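Local coordinates for DNA-3-methyladenine glycosidase (Bacillus halodurans, PDB 2H56), which is a mostly helical glycosidase of the HhH-GPD superfamily of base excision DNA repair proteins, at residues M13-T18 / A40-L45; P21-I26 / E202-L207; S57-Q62 / I108-H113; L165-V170 / D186-L191. One frame throughout, in Å; residues are numbered along the deposited sequence.

Interaction 1 of 4, residues M13-T18 / A40-L45; sequences MRYFST and AGEVQL
The Tyr15 ring lies alongside the Gln44 side chain, and the two point the same way from the strand pair. CE1 of Tyr15 is 3.5 Å from Gln44 NE2, and CD1 of Tyr15 is 3.7 Å from Gln44 CB. The amide plane stands steeply against the ring, 79° apart. Gln44 comes close because its CG sits between the backbone N and the carbonyl carbon (chi1 50°) and the chain runs on extended. The amide's other branch, OE1, meets the selenium of Met13, a selenomethionine. Glu42 adds a carboxylate near the same ring, with Glu42 OE2 3.7 Å from Tyr15 CD1.

The backbones form a two-stranded antiparallel sheet, strand 13-16 against 43-46, in an otherwise largely helical protein. Tyr15 and Gln44 are a non-hydrogen-bonded pair. The pairs on either side of it, Arg14 with Leu45 and Phe16 with Val43, each carry two N-H...O bonds. Phe16 N reaches Val43 O at 2.8 Å, nearly straight at 172°. Leu45 N reaches Arg14 O, also at 2.8 Å.

Phe16, Val43 and Leu45 lie on the buried face. Phe16 CB touches Val43 CG2 at 3.8 Å. Leu45 CD2 comes to the edge of the Phe16 ring, 4.1 Å from Phe16 CE2. One face of the Arg14 guanidinium lies against Phe16 CZ. Helix 202-219 packs beneath, with Val204 on Phe16 and Leu207 on Val43. Past the sheet, Thr18 CG2 rests by Gly41 O; this oxygen is hydrogen-bonded to Tyr208 OH.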
# COMPACT_ATOMS: atom_id res chain seq x y z
N MSE A 13 -0.35 -14.40 3.08
CA MSE A 13 0.94 -13.86 2.59
C MSE A 13 1.32 -14.45 1.23
O MSE A 13 1.37 -15.66 1.06
CB MSE A 13 2.08 -14.10 3.61
CG MSE A 13 3.49 -13.62 3.14
SE MSE A 13 3.85 -11.73 3.51
CE MSE A 13 3.75 -11.84 5.45
N ARG A 14 1.64 -13.58 0.29
CA ARG A 14 1.80 -13.96 -1.11
C ARG A 14 3.23 -13.69 -1.63
O ARG A 14 3.73 -12.57 -1.53
CB ARG A 14 0.77 -13.17 -1.91
CG ARG A 14 0.91 -13.35 -3.40
CD ARG A 14 -0.42 -13.31 -4.13
NE ARG A 14 -0.29 -14.02 -5.41
CZ ARG A 14 -0.95 -13.69 -6.52
NH1 ARG A 14 -1.80 -12.64 -6.53
NH2 ARG A 14 -0.75 -14.40 -7.64
N TYR A 15 3.89 -14.70 -2.18
CA TYR A 15 5.27 -14.56 -2.67
C TYR A 15 5.40 -14.54 -4.19
O TYR A 15 4.69 -15.24 -4.89
CB TYR A 15 6.16 -15.68 -2.13
CG TYR A 15 6.24 -15.65 -0.64
CD1 TYR A 15 7.21 -14.92 0.00
CD2 TYR A 15 5.31 -16.33 0.13
CE1 TYR A 15 7.26 -14.87 1.37
CE2 TYR A 15 5.36 -16.30 1.50
CZ TYR A 15 6.34 -15.56 2.13
OH TYR A 15 6.39 -15.50 3.51
N PHE A 16 6.34 -13.74 -4.68
CA PHE A 16 6.64 -13.67 -6.10
C PHE A 16 8.10 -13.98 -6.31
O PHE A 16 8.98 -13.23 -5.86
CB PHE A 16 6.30 -12.27 -6.64
CG PHE A 16 4.83 -11.99 -6.65
CD1 PHE A 16 4.03 -12.45 -7.69
CD2 PHE A 16 4.25 -11.31 -5.62
CE1 PHE A 16 2.69 -12.22 -7.70
CE2 PHE A 16 2.89 -11.07 -5.61
CZ PHE A 16 2.11 -11.53 -6.64
N SER A 17 8.38 -15.09 -6.98
CA SER A 17 9.75 -15.52 -7.13
C SER A 17 10.32 -14.85 -8.37
O SER A 17 9.60 -14.26 -9.16
CB SER A 17 9.86 -17.05 -7.17
OG SER A 17 10.18 -17.50 -8.47
N THR A 18 11.63 -14.94 -8.55
CA THR A 18 12.26 -14.30 -9.70
C THR A 18 11.86 -14.99 -10.99
O THR A 18 12.07 -14.42 -12.04
CB THR A 18 13.79 -14.26 -9.55
OG1 THR A 18 14.33 -15.59 -9.53
CG2 THR A 18 14.16 -13.59 -8.25
N ALA A 40 18.21 -9.33 -6.22
CA ALA A 40 17.35 -9.11 -5.04
C ALA A 40 16.54 -10.33 -4.63
O ALA A 40 16.14 -10.43 -3.51
CB ALA A 40 16.41 -7.92 -5.24
N GLY A 41 16.24 -11.24 -5.54
CA GLY A 41 15.45 -12.42 -5.16
C GLY A 41 13.95 -12.16 -5.08
O GLY A 41 13.43 -11.28 -5.75
N GLU A 42 13.26 -12.93 -4.25
CA GLU A 42 11.81 -12.85 -4.22
C GLU A 42 11.34 -11.66 -3.42
O GLU A 42 12.03 -11.19 -2.53
CB GLU A 42 11.20 -14.12 -3.66
CG GLU A 42 11.37 -14.32 -2.17
CD GLU A 42 11.00 -15.74 -1.72
OE1 GLU A 42 11.01 -16.69 -2.58
OE2 GLU A 42 10.72 -15.91 -0.50
N VAL A 43 10.15 -11.20 -3.77
CA VAL A 43 9.42 -10.25 -2.96
C VAL A 43 8.13 -10.87 -2.48
O VAL A 43 7.69 -11.90 -3.00
CB VAL A 43 9.05 -9.00 -3.76
CG1 VAL A 43 10.29 -8.18 -4.03
CG2 VAL A 43 8.31 -9.40 -5.05
N GLN A 44 7.52 -10.19 -1.51
CA GLN A 44 6.31 -10.65 -0.90
C GLN A 44 5.27 -9.55 -0.77
O GLN A 44 5.59 -8.35 -0.84
CB GLN A 44 6.61 -11.26 0.45
CG GLN A 44 7.48 -10.42 1.37
CD GLN A 44 7.65 -11.09 2.75
OE1 GLN A 44 6.91 -10.81 3.70
NE2 GLN A 44 8.62 -11.99 2.85
N LEU A 45 4.02 -9.97 -0.64
CA LEU A 45 2.89 -9.08 -0.64
C LEU A 45 1.95 -9.51 0.45
O LEU A 45 1.22 -10.47 0.29
CB LEU A 45 2.16 -9.17 -1.97
CG LEU A 45 1.02 -8.19 -2.21
CD1 LEU A 45 1.48 -6.76 -2.00
CD2 LEU A 45 0.54 -8.39 -3.63

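Interaction 2 of 4, residues P21-I26 / E202-L207; sequences PEVKTI and ETVACL
Val204 lies against Glu22, Val23 and Ile26 where two helices pack almost at right angles. Helix 21-27 belongs to the N-terminal part of the chain. Helix 202-219 is the long helix near its C-terminus. The axes of segments 21-26 and 202-207 cross at -86°, with a closest approach of 9.4 Å. The contact is therefore short. Glu22, Val23 and Ile26, about one turn of one helix, meet the adjacent Val204 and Ala205 of the other.

The packing across it is apolar. The two methyls of Val204 divide the work. Val204 CG1 is 3.9 Å from Val23 CG2 and 4.2 Å from Ile26 CD1. Val204 CG2 is 4.1 Å from Glu22 CB. The CG1 branch stands anti to the backbone N (chi1 -179°), which sets the two methyls toward different neighbours. The Val23 and Val204 side chains meet crosswise. Ile26 reaches further along helix 202-219. Ile26 CD1 lies 3.8 Å from Ala205 N and 4.2 Å from Ala205 CB.

Other parts of the fold close in on the same core. Helix 31-40 brings Ile37 against Val23 and Ile26, and Phe16 of strand 13-16 lies on Glu22.

Within helix 21-27, Pro21 O is gripped twice by one residue. Thr25 N and Thr25 OG1 approach it from opposite faces of the carbonyl plane, with OG1 at 3.1 Å.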
# COMPACT_ATOMS: atom_id res chain seq x y z
N PRO A 21 5.53 -15.75 -13.40
CA PRO A 21 5.09 -15.14 -14.64
C PRO A 21 4.84 -13.63 -14.51
O PRO A 21 5.01 -12.89 -15.46
CB PRO A 21 3.81 -15.90 -14.99
CG PRO A 21 3.45 -16.67 -13.81
CD PRO A 21 4.56 -16.72 -12.87
N GLU A 22 4.50 -13.16 -13.34
CA GLU A 22 4.37 -11.71 -13.14
C GLU A 22 5.74 -11.04 -13.25
O GLU A 22 5.89 -10.00 -13.87
CB GLU A 22 3.71 -11.40 -11.79
CG GLU A 22 2.30 -11.98 -11.66
CD GLU A 22 2.24 -13.42 -11.07
OE1 GLU A 22 3.24 -14.14 -11.08
OE2 GLU A 22 1.16 -13.82 -10.58
N VAL A 23 6.76 -11.64 -12.65
CA VAL A 23 8.06 -11.02 -12.64
C VAL A 23 8.59 -11.06 -14.07
O VAL A 23 9.19 -10.09 -14.54
CB VAL A 23 9.01 -11.66 -11.60
CG1 VAL A 23 10.45 -11.31 -11.92
CG2 VAL A 23 8.66 -11.15 -10.24
N LYS A 24 8.33 -12.16 -14.77
CA LYS A 24 8.80 -12.31 -16.14
C LYS A 24 8.17 -11.26 -17.03
O LYS A 24 8.83 -10.69 -17.89
CB LYS A 24 8.53 -13.72 -16.71
CG LYS A 24 9.27 -14.86 -15.99
CD LYS A 24 10.47 -15.43 -16.73
CE LYS A 24 10.77 -16.91 -16.30
NZ LYS A 24 11.88 -17.60 -17.07
N THR A 25 6.91 -10.95 -16.78
CA THR A 25 6.22 -9.92 -17.53
C THR A 25 6.81 -8.54 -17.27
O THR A 25 7.11 -7.83 -18.23
CB THR A 25 4.75 -9.91 -17.22
OG1 THR A 25 4.18 -11.08 -17.80
CG2 THR A 25 4.09 -8.69 -17.83
N ILE A 26 7.02 -8.20 -16.01
CA ILE A 26 7.49 -6.84 -15.67
C ILE A 26 8.91 -6.59 -16.14
O ILE A 26 9.28 -5.47 -16.38
CB ILE A 26 7.38 -6.51 -14.17
CG1 ILE A 26 8.28 -7.40 -13.32
CG2 ILE A 26 5.94 -6.61 -13.69
CD1 ILE A 26 8.57 -6.79 -11.95
N GLU A 202 2.14 -3.80 -12.19
CA GLU A 202 2.87 -2.71 -11.59
C GLU A 202 3.16 -2.86 -10.10
O GLU A 202 4.23 -2.48 -9.62
CB GLU A 202 2.12 -1.38 -11.84
CG GLU A 202 2.06 -0.93 -13.34
CD GLU A 202 0.79 -1.39 -14.08
OE1 GLU A 202 0.02 -2.22 -13.54
OE2 GLU A 202 0.54 -0.90 -15.21
N THR A 203 2.21 -3.40 -9.34
CA THR A 203 2.42 -3.58 -7.92
C THR A 203 3.66 -4.43 -7.68
O THR A 203 4.41 -4.16 -6.74
CB THR A 203 1.21 -4.24 -7.22
OG1 THR A 203 0.01 -3.48 -7.45
CG2 THR A 203 1.44 -4.32 -5.73
N VAL A 204 3.88 -5.46 -8.51
CA VAL A 204 5.03 -6.33 -8.30
C VAL A 204 6.37 -5.55 -8.48
O VAL A 204 7.29 -5.65 -7.65
CB VAL A 204 5.00 -7.60 -9.20
CG1 VAL A 204 6.20 -8.46 -8.92
CG2 VAL A 204 3.70 -8.44 -8.98
N ALA A 205 6.46 -4.73 -9.52
CA ALA A 205 7.60 -3.80 -9.69
C ALA A 205 7.79 -2.95 -8.45
O ALA A 205 8.90 -2.72 -7.99
CB ALA A 205 7.39 -2.90 -10.88
N CYS A 206 6.68 -2.44 -7.93
CA CYS A 206 6.75 -1.53 -6.80
C CYS A 206 7.36 -2.19 -5.58
O CYS A 206 8.06 -1.55 -4.80
CB CYS A 206 5.36 -0.98 -6.47
SG CYS A 206 4.75 0.20 -7.70
N LEU A 207 7.08 -3.48 -5.39
CA LEU A 207 7.71 -4.22 -4.32
C LEU A 207 9.25 -4.18 -4.52
O LEU A 207 10.00 -4.00 -3.57
CB LEU A 207 7.21 -5.65 -4.29
CG LEU A 207 5.73 -5.84 -3.98
CD1 LEU A 207 5.35 -7.32 -4.09
CD2 LEU A 207 5.44 -5.29 -2.61

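Interaction 3 of 4, residues S57-Q62 / I108-H113; sequences SSIVEQ and IEYIRH
Ile59 fits against Tyr110 and Ile111 through the methyl on its beta carbon, with CD1 adding a second contact. This methyl, CG2, stands anti to the backbone N, beside the carbonyl carbon. From there Ile59 CG2 is 3.9 Å from Tyr110 CB and 3.9 Å from Ile111 CG1. Ile59 CD1 also reaches Tyr110 CB, at 4.1 Å.

The ethyl arm of Ile111 reaches toward helix 51-61, where Ile111 CD1 also meets Val60 CG2 at 4.3 Å. The axes of segments 57-61 and 108-113 run nearly antiparallel at 168°, with a closest approach of 9.7 Å. They form an antiparallel helix pair within the all-helical part of this HhH-GPD protein. Ile72 of helix 66-80 packs on Val60.

Tyr110 lies toward the outer side of the contact. Its CG is anti to the carbonyl carbon (chi1 -52°), with CB facing Ile59 and the ring edge left to Gln62. Gln62 OE1 comes near the ring plane, 3.7 Å from Tyr110 CE2. The amide and ring planes are 76° apart, so the groups are not stacked. The extended Gln62 chain also carries NE2 to a weak hydrogen bond with Gly145 O. Lys107 NZ hydrogen-bonds Val60 O and Gln62 O.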
# COMPACT_ATOMS: atom_id res chain seq x y z
N SER A 57 -7.73 0.42 10.42
CA SER A 57 -6.32 0.36 10.75
C SER A 57 -5.48 1.36 9.94
O SER A 57 -4.59 1.99 10.48
CB SER A 57 -5.80 -1.05 10.50
OG SER A 57 -4.54 -1.24 11.13
N SER A 58 -5.75 1.52 8.66
CA SER A 58 -5.01 2.50 7.87
C SER A 58 -5.23 3.91 8.39
O SER A 58 -4.28 4.69 8.43
CB SER A 58 -5.40 2.43 6.40
OG SER A 58 -5.12 1.14 5.88
N ILE A 59 -6.46 4.24 8.76
CA ILE A 59 -6.73 5.56 9.36
C ILE A 59 -6.01 5.72 10.71
O ILE A 59 -5.41 6.76 10.96
CB ILE A 59 -8.24 5.81 9.47
CG1 ILE A 59 -8.82 6.04 8.06
CG2 ILE A 59 -8.55 6.96 10.38
CD1 ILE A 59 -10.17 5.47 7.89
N VAL A 60 -5.99 4.68 11.54
CA VAL A 60 -5.36 4.78 12.85
C VAL A 60 -3.87 5.02 12.72
O VAL A 60 -3.29 5.74 13.53
CB VAL A 60 -5.67 3.58 13.73
CG1 VAL A 60 -4.82 3.60 15.03
CG2 VAL A 60 -7.14 3.62 14.08
N GLU A 61 -3.28 4.49 11.68
CA GLU A 61 -1.83 4.63 11.46
C GLU A 61 -1.38 6.02 11.08
O GLU A 61 -0.26 6.41 11.39
CB GLU A 61 -1.34 3.64 10.39
CG GLU A 61 -1.33 2.20 10.87
CD GLU A 61 -1.30 1.18 9.74
OE1 GLU A 61 -0.92 1.54 8.59
OE2 GLU A 61 -1.67 0.01 10.02
N GLN A 62 -2.19 6.78 10.37
CA GLN A 62 -1.72 8.10 9.92
C GLN A 62 -0.97 8.90 10.99
O GLN A 62 -1.48 9.08 12.09
CB GLN A 62 -2.88 8.96 9.43
CG GLN A 62 -3.60 8.42 8.18
CD GLN A 62 -4.96 9.05 7.99
OE1 GLN A 62 -5.49 9.70 8.91
NE2 GLN A 62 -5.53 8.88 6.81
N ILE A 108 -11.53 9.96 14.05
CA ILE A 108 -12.87 9.47 14.34
C ILE A 108 -13.85 9.82 13.24
O ILE A 108 -14.63 8.96 12.84
CB ILE A 108 -13.38 9.98 15.68
CG1 ILE A 108 -12.58 9.28 16.80
CG2 ILE A 108 -14.87 9.71 15.79
CD1 ILE A 108 -12.64 9.97 18.12
N GLU A 109 -13.79 11.05 12.72
CA GLU A 109 -14.61 11.42 11.59
C GLU A 109 -14.31 10.51 10.38
O GLU A 109 -15.24 10.03 9.70
CB GLU A 109 -14.41 12.89 11.25
CG GLU A 109 -15.15 13.37 9.96
CD GLU A 109 -15.03 14.91 9.65
OE1 GLU A 109 -14.32 15.64 10.40
OE2 GLU A 109 -15.64 15.37 8.64
N TYR A 110 -13.04 10.23 10.10
CA TYR A 110 -12.73 9.38 8.97
C TYR A 110 -13.28 7.97 9.16
O TYR A 110 -13.85 7.40 8.25
CB TYR A 110 -11.22 9.30 8.70
CG TYR A 110 -10.51 10.62 8.57
CD1 TYR A 110 -11.16 11.78 8.11
CD2 TYR A 110 -9.15 10.72 8.92
CE1 TYR A 110 -10.48 12.99 8.00
CE2 TYR A 110 -8.46 11.94 8.81
CZ TYR A 110 -9.12 13.06 8.36
OH TYR A 110 -8.42 14.22 8.29
N ILE A 111 -13.10 7.41 10.34
CA ILE A 111 -13.59 6.06 10.63
C ILE A 111 -15.12 5.99 10.48
O ILE A 111 -15.68 5.08 9.83
CB ILE A 111 -13.15 5.59 12.04
CG1 ILE A 111 -11.63 5.33 12.04
CG2 ILE A 111 -13.91 4.31 12.48
CD1 ILE A 111 -10.94 5.47 13.39
N ARG A 112 -15.81 6.96 11.06
CA ARG A 112 -17.25 7.04 10.87
C ARG A 112 -17.63 7.10 9.40
O ARG A 112 -18.60 6.46 8.99
CB ARG A 112 -17.83 8.28 11.55
CG ARG A 112 -17.79 8.28 13.03
CD ARG A 112 -18.36 7.03 13.66
NE ARG A 112 -18.24 7.14 15.11
CZ ARG A 112 -18.50 6.17 15.98
NH1 ARG A 112 -18.90 4.96 15.55
NH2 ARG A 112 -18.34 6.41 17.28
N HIS A 113 -16.87 7.86 8.61
CA HIS A 113 -17.21 7.99 7.22
C HIS A 113 -16.98 6.65 6.52
O HIS A 113 -17.75 6.30 5.62
CB HIS A 113 -16.41 9.13 6.58
CG HIS A 113 -17.09 9.76 5.40
ND1 HIS A 113 -16.46 9.90 4.18
CD2 HIS A 113 -18.33 10.28 5.25
CE1 HIS A 113 -17.29 10.49 3.32
NE2 HIS A 113 -18.43 10.71 3.95

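Interaction 4 of 4, residues L165-V170 / D186-L191; sequences LSVGDV and DGKKLL
Leu165 and Leu191 each carry CG anti to the backbone N, with chi1 at -179° and -164°. These rotations let the two side chains slide past each other in opposite directions. Leu165 CD1 meets Leu191 CD1 at 3.9 Å. Leu165 CD2 lies 4.0 Å from Leu191 O. The other branch of Leu191 turns to the backbone of the loop. Leu191 CD2 is 4.0 Å from Val167 O and 4.1 Å from Ser166 O.

Val167 packs with one methyl on the aliphatic part of Lys188, the two side chains crossing at about a right angle. Val167 CG1 touches Lys188 CG at 3.4 Å and Lys188 CE at 3.5 Å. The lysine chain is extended as far as CE and bends at its last torsion.

Ser166 to Asp169 form a type I turn, closed by the bond from Asp169 N to Ser166 O. The turn leads straight into helix 170-180, and Asp169 is its N-cap. Asp169 OD2 accepts from Leu172 N and Trp210 NE1, and OD1 accepts from Trp149 NE1. An aspartate following the helix-hairpin-helix is a hallmark of HhH-GPD proteins, and the sequence and setting of Asp169 are consistent with that position.

Helix 187-195 on the other side starts in a similar way. Asp186 is its N-cap, and Asp186 OD1 receives Lys189 N at 3.2 Å from above the carboxylate plane, 75° out of it. Leu172 of helix 170-180 adds to the apolar patch by packing on Leu191.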
# COMPACT_ATOMS: atom_id res chain seq x y z
N LEU A 165 0.27 1.52 -9.34
CA LEU A 165 1.55 2.20 -9.32
C LEU A 165 1.40 3.53 -8.56
O LEU A 165 0.84 4.49 -9.11
CB LEU A 165 1.96 2.46 -10.76
CG LEU A 165 3.28 3.14 -11.11
CD1 LEU A 165 4.48 2.22 -10.88
CD2 LEU A 165 3.23 3.57 -12.58
N SER A 166 1.82 3.61 -7.29
CA SER A 166 1.60 4.86 -6.59
C SER A 166 2.67 5.89 -6.93
O SER A 166 3.74 5.97 -6.32
CB SER A 166 1.52 4.68 -5.09
OG SER A 166 1.22 5.95 -4.52
N VAL A 167 2.34 6.73 -7.90
CA VAL A 167 3.31 7.72 -8.36
C VAL A 167 3.77 8.65 -7.25
O VAL A 167 4.90 9.13 -7.28
CB VAL A 167 2.74 8.49 -9.54
CG1 VAL A 167 3.45 9.80 -9.73
CG2 VAL A 167 2.86 7.60 -10.78
N GLY A 168 2.94 8.85 -6.23
CA GLY A 168 3.27 9.80 -5.16
C GLY A 168 4.09 9.22 -4.03
O GLY A 168 4.43 9.93 -3.13
N ASP A 169 4.38 7.94 -4.05
CA ASP A 169 5.15 7.32 -2.98
C ASP A 169 6.64 7.72 -3.03
O ASP A 169 7.39 7.34 -3.93
CB ASP A 169 5.01 5.80 -3.01
CG ASP A 169 5.57 5.13 -1.75
OD1 ASP A 169 4.88 5.03 -0.71
OD2 ASP A 169 6.72 4.67 -1.80
N VAL A 170 7.06 8.47 -2.04
CA VAL A 170 8.46 8.86 -1.88
C VAL A 170 9.41 7.66 -1.84
O VAL A 170 10.60 7.77 -2.16
CB VAL A 170 8.62 9.67 -0.59
CG1 VAL A 170 10.09 9.87 -0.26
CG2 VAL A 170 7.88 10.99 -0.72
N ASP A 186 14.53 12.92 -11.42
CA ASP A 186 13.17 13.13 -10.85
C ASP A 186 12.43 11.80 -10.69
O ASP A 186 11.91 11.23 -11.66
CB ASP A 186 12.36 14.10 -11.74
CG ASP A 186 10.98 14.45 -11.15
OD1 ASP A 186 10.43 13.66 -10.35
OD2 ASP A 186 10.41 15.51 -11.51
N GLY A 187 12.38 11.32 -9.45
CA GLY A 187 11.75 10.05 -9.12
C GLY A 187 10.34 9.96 -9.64
O GLY A 187 9.98 8.95 -10.24
N LYS A 188 9.56 11.02 -9.45
CA LYS A 188 8.18 11.01 -9.92
C LYS A 188 8.16 10.73 -11.43
O LYS A 188 7.59 9.74 -11.89
CB LYS A 188 7.44 12.30 -9.57
CG LYS A 188 5.92 12.13 -9.56
CD LYS A 188 5.13 13.38 -9.19
CE LYS A 188 3.67 13.33 -9.74
NZ LYS A 188 2.59 13.63 -8.74
N LYS A 189 8.84 11.58 -12.20
CA LYS A 189 8.88 11.43 -13.64
C LYS A 189 9.45 10.08 -14.08
O LYS A 189 8.99 9.50 -15.07
CB LYS A 189 9.69 12.56 -14.25
CG LYS A 189 9.00 13.94 -14.29
CD LYS A 189 9.97 14.98 -14.82
CE LYS A 189 9.37 15.82 -15.96
NZ LYS A 189 8.44 16.88 -15.45
N LEU A 190 10.47 9.57 -13.37
CA LEU A 190 11.12 8.30 -13.76
C LEU A 190 10.12 7.19 -13.61
O LEU A 190 9.97 6.32 -14.47
CB LEU A 190 12.35 8.01 -12.90
CG LEU A 190 13.63 8.78 -13.23
CD1 LEU A 190 14.73 8.56 -12.19
CD2 LEU A 190 14.14 8.44 -14.61
N LEU A 191 9.43 7.23 -12.47
CA LEU A 191 8.41 6.26 -12.13
C LEU A 191 7.24 6.25 -13.13
O LEU A 191 6.81 5.19 -13.56
CB LEU A 191 7.95 6.56 -10.72
CG LEU A 191 7.18 5.56 -9.90
CD1 LEU A 191 7.79 4.14 -9.96
CD2 LEU A 191 7.17 6.13 -8.52

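Interactions 1, 2 and 4 form a connected group through helix 202-219. Interaction 1 sets the two-stranded sheet beside it, and interaction 2 crosses it with helix 21-27; their centres are about 10 Å apart and they touch. Interactions 2 and 4 have centres about 16 Å apart and meet where Leu165 packs on Cys206 and Glu202. Interaction 3 is remote. Its centre is about 30 Å from those of interactions 1 and 2, across the chain's centre, and about 25 Å from that of interaction 4. Along the chain, interactions 3 and 4 are nested inside the loop closed by interaction 2. Helix 202-219 thus brings the N-terminal sheet and helix 21-27 together with the 165-191 region.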